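Local coordinates for protein particle-associated lyase (Acinetobacter bacteriophage AP22, PDB 4Y9V) that binds capsular polysaccharide of Acinetobacter baumannii as the phage tailspike and probably degrades it as a lyase, at residues A[252-263]-A[280-291]. Numbering follows the deposited sequence. Where two conformers were deposited one is given.
Sequences LRLRRCFNFNIA and IQISNCQNYNYF
R253 and Q281 run side by side on the outer surface of two neighbouring strands, and the arginine grips the amide oxygen side-on. Its NE and NH2 each donate to Q281 OE1 at 2.9 Å. That oxygen lies near the guanidinium plane, while the two flat groups are turned 66° apart; NE approaches from above the amide plane, NH2 almost in line with C=O. The bend at chi3 of R253 (-65°) swings the guanidinium across to Q281, and its CD passes 3.5 Å from S283 OG. With OE1 held this way, Q281 NE2 is directed to a bound N-acetylmannosaminuronic acid, to which it hydrogen-bonds. R255, pairing with S283 in the next bridge along this outer face, instead forms salt bridges with D307, a glycan-pocket residue, and with D232 and D309. Strands 252-255 and 281-283 belong to successive coils of a right-handed parallel beta-helix, as in the pectin lyase-like family, and equivalent residues stack coil upon coil through parallel backbone bonds such as S283 N to L254 O (2.8 Å). Just before the chains turn their corners at N259 and N287, C257 N donates a long hydrogen bond to C285 SG (3.6 Å), which also sits obliquely beside the F260 ring. Inside the helix, F260 takes chi1 63°, which carries its ring across to the next coil; Y288 CB lies over one face of that ring. I262 points toward the same coil: CG2 rests on one face of the Y290 ring, 4.1 Å from its centroid, and CD1 meets I282 CD1. A water accepting from F291 N and donating to I262 O links the coils near the trimer interface, where F291 makes edge-to-face contacts with F291 of both neighbouring subunits.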
loop_
_atom_site.group_PDB
_atom_site.type_symbol
_atom_site.label_atom_id
_atom_site.label_comp_id
_atom_site.label_asym_id
_atom_site.label_seq_id
_atom_site.Cartn_x
_atom_site.Cartn_y
_atom_site.Cartn_z
ATOM N N LEU A 252 -6.631 25.158 9.394
ATOM C CA LEU A 252 -6.074 24.441 10.524
ATOM C C LEU A 252 -4.584 24.355 10.316
ATOM O O LEU A 252 -4.152 23.984 9.208
ATOM C CB LEU A 252 -6.666 23.034 10.584
ATOM C CG LEU A 252 -6.112 22.099 11.671
ATOM C CD1 LEU A 252 -6.429 22.600 13.061
ATOM C CD2 LEU A 252 -6.663 20.673 11.484
ATOM N N ARG A 253 -3.791 24.641 11.351
ATOM C CA ARG A 253 -2.344 24.449 11.263
ATOM C C ARG A 253 -1.891 23.591 12.428
ATOM O O ARG A 253 -2.225 23.863 13.591
ATOM C CB ARG A 253 -1.597 25.788 11.280
ATOM C CG ARG A 253 -0.091 25.644 11.271
ATOM C CD ARG A 253 0.645 26.965 11.294
ATOM N NE ARG A 253 0.386 27.729 10.085
ATOM C CZ ARG A 253 0.145 29.033 9.999
ATOM N NH1 ARG A 253 0.115 29.786 11.081
ATOM N NH2 ARG A 253 -0.106 29.574 8.806
ATOM N N LEU A 254 -1.117 22.546 12.105
ATOM C CA LEU A 254 -0.389 21.734 13.088
ATOM C C LEU A 254 1.083 22.141 12.906
ATOM O O LEU A 254 1.602 21.948 11.804
ATOM C CB LEU A 254 -0.514 20.242 12.875
ATOM C CG LEU A 254 -1.881 19.575 12.997
ATOM C CD1 LEU A 254 -2.688 20.146 14.148
ATOM C CD2 LEU A 254 -2.713 19.720 11.742
ATOM N N ARG A 255 1.689 22.716 13.947
ATOM C CA ARG A 255 3.009 23.315 13.838
ATOM C C ARG A 255 3.948 22.700 14.860
ATOM O O ARG A 255 3.627 22.630 16.041
ATOM C CB ARG A 255 2.905 24.828 14.053
ATOM C CG ARG A 255 4.222 25.588 13.926
ATOM C CD ARG A 255 3.963 27.068 13.848
ATOM N NE ARG A 255 5.145 27.889 13.634
ATOM C CZ ARG A 255 5.672 28.739 14.510
ATOM N NH1 ARG A 255 5.320 28.752 15.763
ATOM N NH2 ARG A 255 6.613 29.569 14.075
ATOM N N ARG A 256 5.123 22.266 14.418
ATOM C CA ARG A 256 6.118 21.740 15.349
ATOM C C ARG A 256 5.500 20.646 16.240
ATOM O O ARG A 256 5.747 20.582 17.434
ATOM C CB ARG A 256 6.798 22.834 16.171
ATOM C CG ARG A 256 7.572 23.833 15.289
ATOM C CD ARG A 256 8.285 24.926 16.083
ATOM N NE ARG A 256 7.331 25.699 16.883
ATOM C CZ ARG A 256 7.652 26.776 17.549
ATOM N NH1 ARG A 256 8.852 27.312 17.494
ATOM N NH2 ARG A 256 6.725 27.360 18.301
ATOM N N CYS A 257 4.725 19.765 15.608
ATOM C CA CYS A 257 4.102 18.646 16.289
ATOM C C CYS A 257 4.826 17.339 15.897
ATOM O O CYS A 257 5.448 17.241 14.842
ATOM C CB CYS A 257 2.608 18.561 16.028
ATOM S SG CYS A 257 1.652 19.898 16.806
ATOM N N PHE A 258 4.707 16.359 16.793
ATOM C CA PHE A 258 5.566 15.172 16.756
ATOM C C PHE A 258 4.719 13.961 17.117
ATOM O O PHE A 258 4.229 13.868 18.252
ATOM C CB PHE A 258 6.695 15.393 17.764
ATOM C CG PHE A 258 7.846 14.414 17.836
ATOM C CD1 PHE A 258 8.212 13.564 16.805
ATOM C CD2 PHE A 258 8.653 14.410 18.967
ATOM C CE1 PHE A 258 9.324 12.766 16.917
ATOM C CE2 PHE A 258 9.785 13.644 19.074
ATOM C CZ PHE A 258 10.124 12.808 18.035
ATOM N N ASN A 259 4.542 13.049 16.180
ATOM C CA ASN A 259 3.744 11.807 16.398
ATOM C C ASN A 259 2.260 12.128 16.569
ATOM O O ASN A 259 1.727 12.195 17.672
ATOM C CB ASN A 259 4.245 10.987 17.570
ATOM C CG ASN A 259 5.746 10.795 17.552
ATOM O OD1 ASN A 259 6.317 11.054 18.641
ATOM N ND2 ASN A 259 6.314 10.375 16.528
ATOM N N PHE A 260 1.569 12.271 15.434
ATOM C CA PHE A 260 0.146 12.565 15.543
ATOM C C PHE A 260 -0.592 12.030 14.327
ATOM O O PHE A 260 -0.034 11.842 13.254
ATOM C CB PHE A 260 -0.135 14.049 15.780
ATOM C CG PHE A 260 0.301 14.952 14.645
ATOM C CD1 PHE A 260 1.620 15.397 14.586
ATOM C CD2 PHE A 260 -0.586 15.326 13.654
ATOM C CE1 PHE A 260 2.025 16.223 13.561
ATOM C CE2 PHE A 260 -0.171 16.152 12.620
ATOM C CZ PHE A 260 1.127 16.610 12.591
ATOM N N ASN A 261 -1.895 11.828 14.543
ATOM C CA ASN A 261 -2.852 11.449 13.516
ATOM C C ASN A 261 -3.887 12.582 13.393
ATOM O O ASN A 261 -4.419 13.059 14.408
ATOM C CB ASN A 261 -3.551 10.162 13.870
ATOM C CG ASN A 261 -2.656 8.938 13.786
ATOM O OD1 ASN A 261 -1.576 8.933 13.204
ATOM N ND2 ASN A 261 -3.103 7.873 14.443
ATOM N N ILE A 262 -4.173 12.961 12.162
ATOM C CA ILE A 262 -5.209 13.952 11.874
ATOM C C ILE A 262 -6.526 13.244 11.639
ATOM O O ILE A 262 -6.649 12.463 10.682
ATOM C CB ILE A 262 -4.810 14.791 10.624
ATOM C CG1 ILE A 262 -3.453 15.464 10.808
ATOM C CG2 ILE A 262 -5.921 15.759 10.286
ATOM C CD1 ILE A 262 -2.952 16.187 9.573
ATOM N N ALA A 263 -7.533 13.506 12.472
ATOM C CA ALA A 263 -8.862 12.910 12.342
ATOM C C ALA A 263 -9.637 13.595 11.225
ATOM O O ALA A 263 -9.295 14.700 10.780
ATOM C CB ALA A 263 -9.633 13.037 13.647
ATOM N N ILE A 280 -5.504 22.543 5.408
ATOM C CA ILE A 280 -4.643 22.193 6.513
ATOM C C ILE A 280 -3.211 22.540 6.120
ATOM O O ILE A 280 -2.775 22.180 5.031
ATOM C CB ILE A 280 -4.707 20.675 6.848
ATOM C CG1 ILE A 280 -6.124 20.270 7.198
ATOM C CG2 ILE A 280 -3.739 20.347 7.994
ATOM C CD1 ILE A 280 -6.338 18.793 7.367
ATOM N N GLN A 281 -2.495 23.221 7.020
ATOM C CA GLN A 281 -1.056 23.375 6.884
ATOM C C GLN A 281 -0.374 22.520 7.940
ATOM O O GLN A 281 -0.598 22.710 9.141
ATOM C CB GLN A 281 -0.595 24.830 6.988
ATOM C CG GLN A 281 0.890 24.969 6.603
ATOM C CD GLN A 281 1.400 26.394 6.641
ATOM O OE1 GLN A 281 0.807 27.239 7.296
ATOM N NE2 GLN A 281 2.513 26.647 5.950
ATOM N N ILE A 282 0.453 21.600 7.475
ATOM C CA ILE A 282 1.349 20.824 8.356
ATOM C C ILE A 282 2.668 21.577 8.288
ATOM O O ILE A 282 3.318 21.588 7.255
ATOM C CB ILE A 282 1.410 19.364 7.860
ATOM C CG1 ILE A 282 0.045 18.701 7.930
ATOM C CG2 ILE A 282 2.451 18.612 8.684
ATOM C CD1 ILE A 282 -0.040 17.366 7.213
ATOM N N SER A 283 2.978 22.294 9.377
ATOM C CA SER A 283 4.118 23.195 9.470
ATOM C C SER A 283 5.197 22.576 10.334
ATOM O O SER A 283 5.025 22.476 11.554
ATOM C CB SER A 283 3.699 24.529 10.052
ATOM O OG SER A 283 2.866 25.228 9.157
ATOM N N ASN A 284 6.311 22.155 9.735
ATOM C CA ASN A 284 7.480 21.767 10.531
ATOM C C ASN A 284 7.164 20.643 11.525
ATOM O O ASN A 284 7.474 20.746 12.709
ATOM C CB ASN A 284 8.065 22.986 11.241
ATOM C CG ASN A 284 8.224 24.150 10.294
ATOM O OD1 ASN A 284 7.478 25.140 10.370
ATOM N ND2 ASN A 284 9.144 24.017 9.354
ATOM N N CYS A 285 6.551 19.570 11.011
ATOM C CA CYS A 285 6.130 18.442 11.815
ATOM C C CYS A 285 6.903 17.174 11.465
ATOM O O CYS A 285 7.483 17.035 10.391
ATOM C CB CYS A 285 4.649 18.151 11.623
ATOM S SG CYS A 285 3.523 19.405 12.272
ATOM N N GLN A 286 6.868 16.213 12.394
ATOM C CA GLN A 286 7.586 14.950 12.236
ATOM C C GLN A 286 6.722 13.809 12.727
ATOM O O GLN A 286 6.238 13.852 13.857
ATOM C CB GLN A 286 8.918 15.021 13.010
ATOM C CG GLN A 286 9.851 13.851 12.767
ATOM C CD GLN A 286 11.195 14.096 13.354
ATOM O OE1 GLN A 286 11.724 15.219 13.354
ATOM N NE2 GLN A 286 11.775 13.068 13.911
ATOM N N ASN A 287 6.549 12.799 11.870
ATOM C CA ASN A 287 5.835 11.580 12.246
ATOM C C ASN A 287 4.356 11.885 12.326
ATOM O O ASN A 287 3.790 12.125 13.393
ATOM C CB ASN A 287 6.370 10.912 13.534
ATOM C CG ASN A 287 7.871 10.592 13.581
ATOM O OD1 ASN A 287 8.304 10.254 14.703
ATOM N ND2 ASN A 287 8.583 10.726 12.535
ATOM N N TYR A 288 3.707 12.368 11.100
ATOM C CA TYR A 288 2.340 12.917 10.926
ATOM C C TYR A 288 1.570 12.102 9.913
ATOM O O TYR A 288 2.015 11.826 8.811
ATOM C CB TYR A 288 2.351 14.379 10.485
ATOM C CG TYR A 288 3.162 14.686 9.240
ATOM C CD1 TYR A 288 2.705 14.717 7.935
ATOM C CD2 TYR A 288 4.529 14.959 9.408
ATOM C CE1 TYR A 288 3.537 15.006 6.865
ATOM C CE2 TYR A 288 5.355 15.223 8.369
ATOM C CZ TYR A 288 4.818 15.271 7.098
ATOM O OH TYR A 288 5.852 15.503 6.170
ATOM N N ASN A 289 0.297 11.083 10.438
ATOM C CA ASN A 289 -0.538 10.410 9.508
ATOM C C ASN A 289 -1.892 11.123 9.383
ATOM O O ASN A 289 -2.373 11.770 10.332
ATOM C CB ASN A 289 -0.778 8.987 9.941
ATOM C CG ASN A 289 0.518 8.260 10.255
ATOM O OD1 ASN A 289 0.837 8.056 11.470
ATOM N ND2 ASN A 289 1.208 7.842 9.286
ATOM N N TYR A 290 -2.473 10.924 8.220
ATOM C CA TYR A 290 -3.842 11.412 7.916
ATOM C C TYR A 290 -4.542 10.292 7.200
ATOM O O TYR A 290 -4.371 10.140 5.981
ATOM C CB TYR A 290 -3.740 12.681 7.098
ATOM C CG TYR A 290 -5.020 13.444 6.801
ATOM C CD1 TYR A 290 -6.220 13.174 7.410
ATOM C CD2 TYR A 290 -4.986 14.502 5.902
ATOM C CE1 TYR A 290 -7.360 13.922 7.108
ATOM C CE2 TYR A 290 -6.092 15.272 5.618
ATOM C CZ TYR A 290 -7.290 14.978 6.243
ATOM O OH TYR A 290 -8.414 15.733 6.017
ATOM N N PHE A 291 -5.265 9.473 7.946
ATOM C CA PHE A 291 -5.907 8.249 7.477
ATOM C C PHE A 291 -7.359 8.573 7.125
ATOM O O PHE A 291 -8.288 8.299 7.891
ATOM C CB PHE A 291 -5.793 7.133 8.495
ATOM C CG PHE A 291 -4.434 6.529 8.717
ATOM C CD1 PHE A 291 -3.963 5.544 7.866
ATOM C CD2 PHE A 291 -3.550 6.908 9.715
ATOM C CE1 PHE A 291 -2.781 4.971 8.006
ATOM C CE2 PHE A 291 -2.333 6.291 9.864
ATOM C CZ PHE A 291 -1.920 5.328 8.957
HETATM O O HOH W 1 -5.295 10.019 10.784
#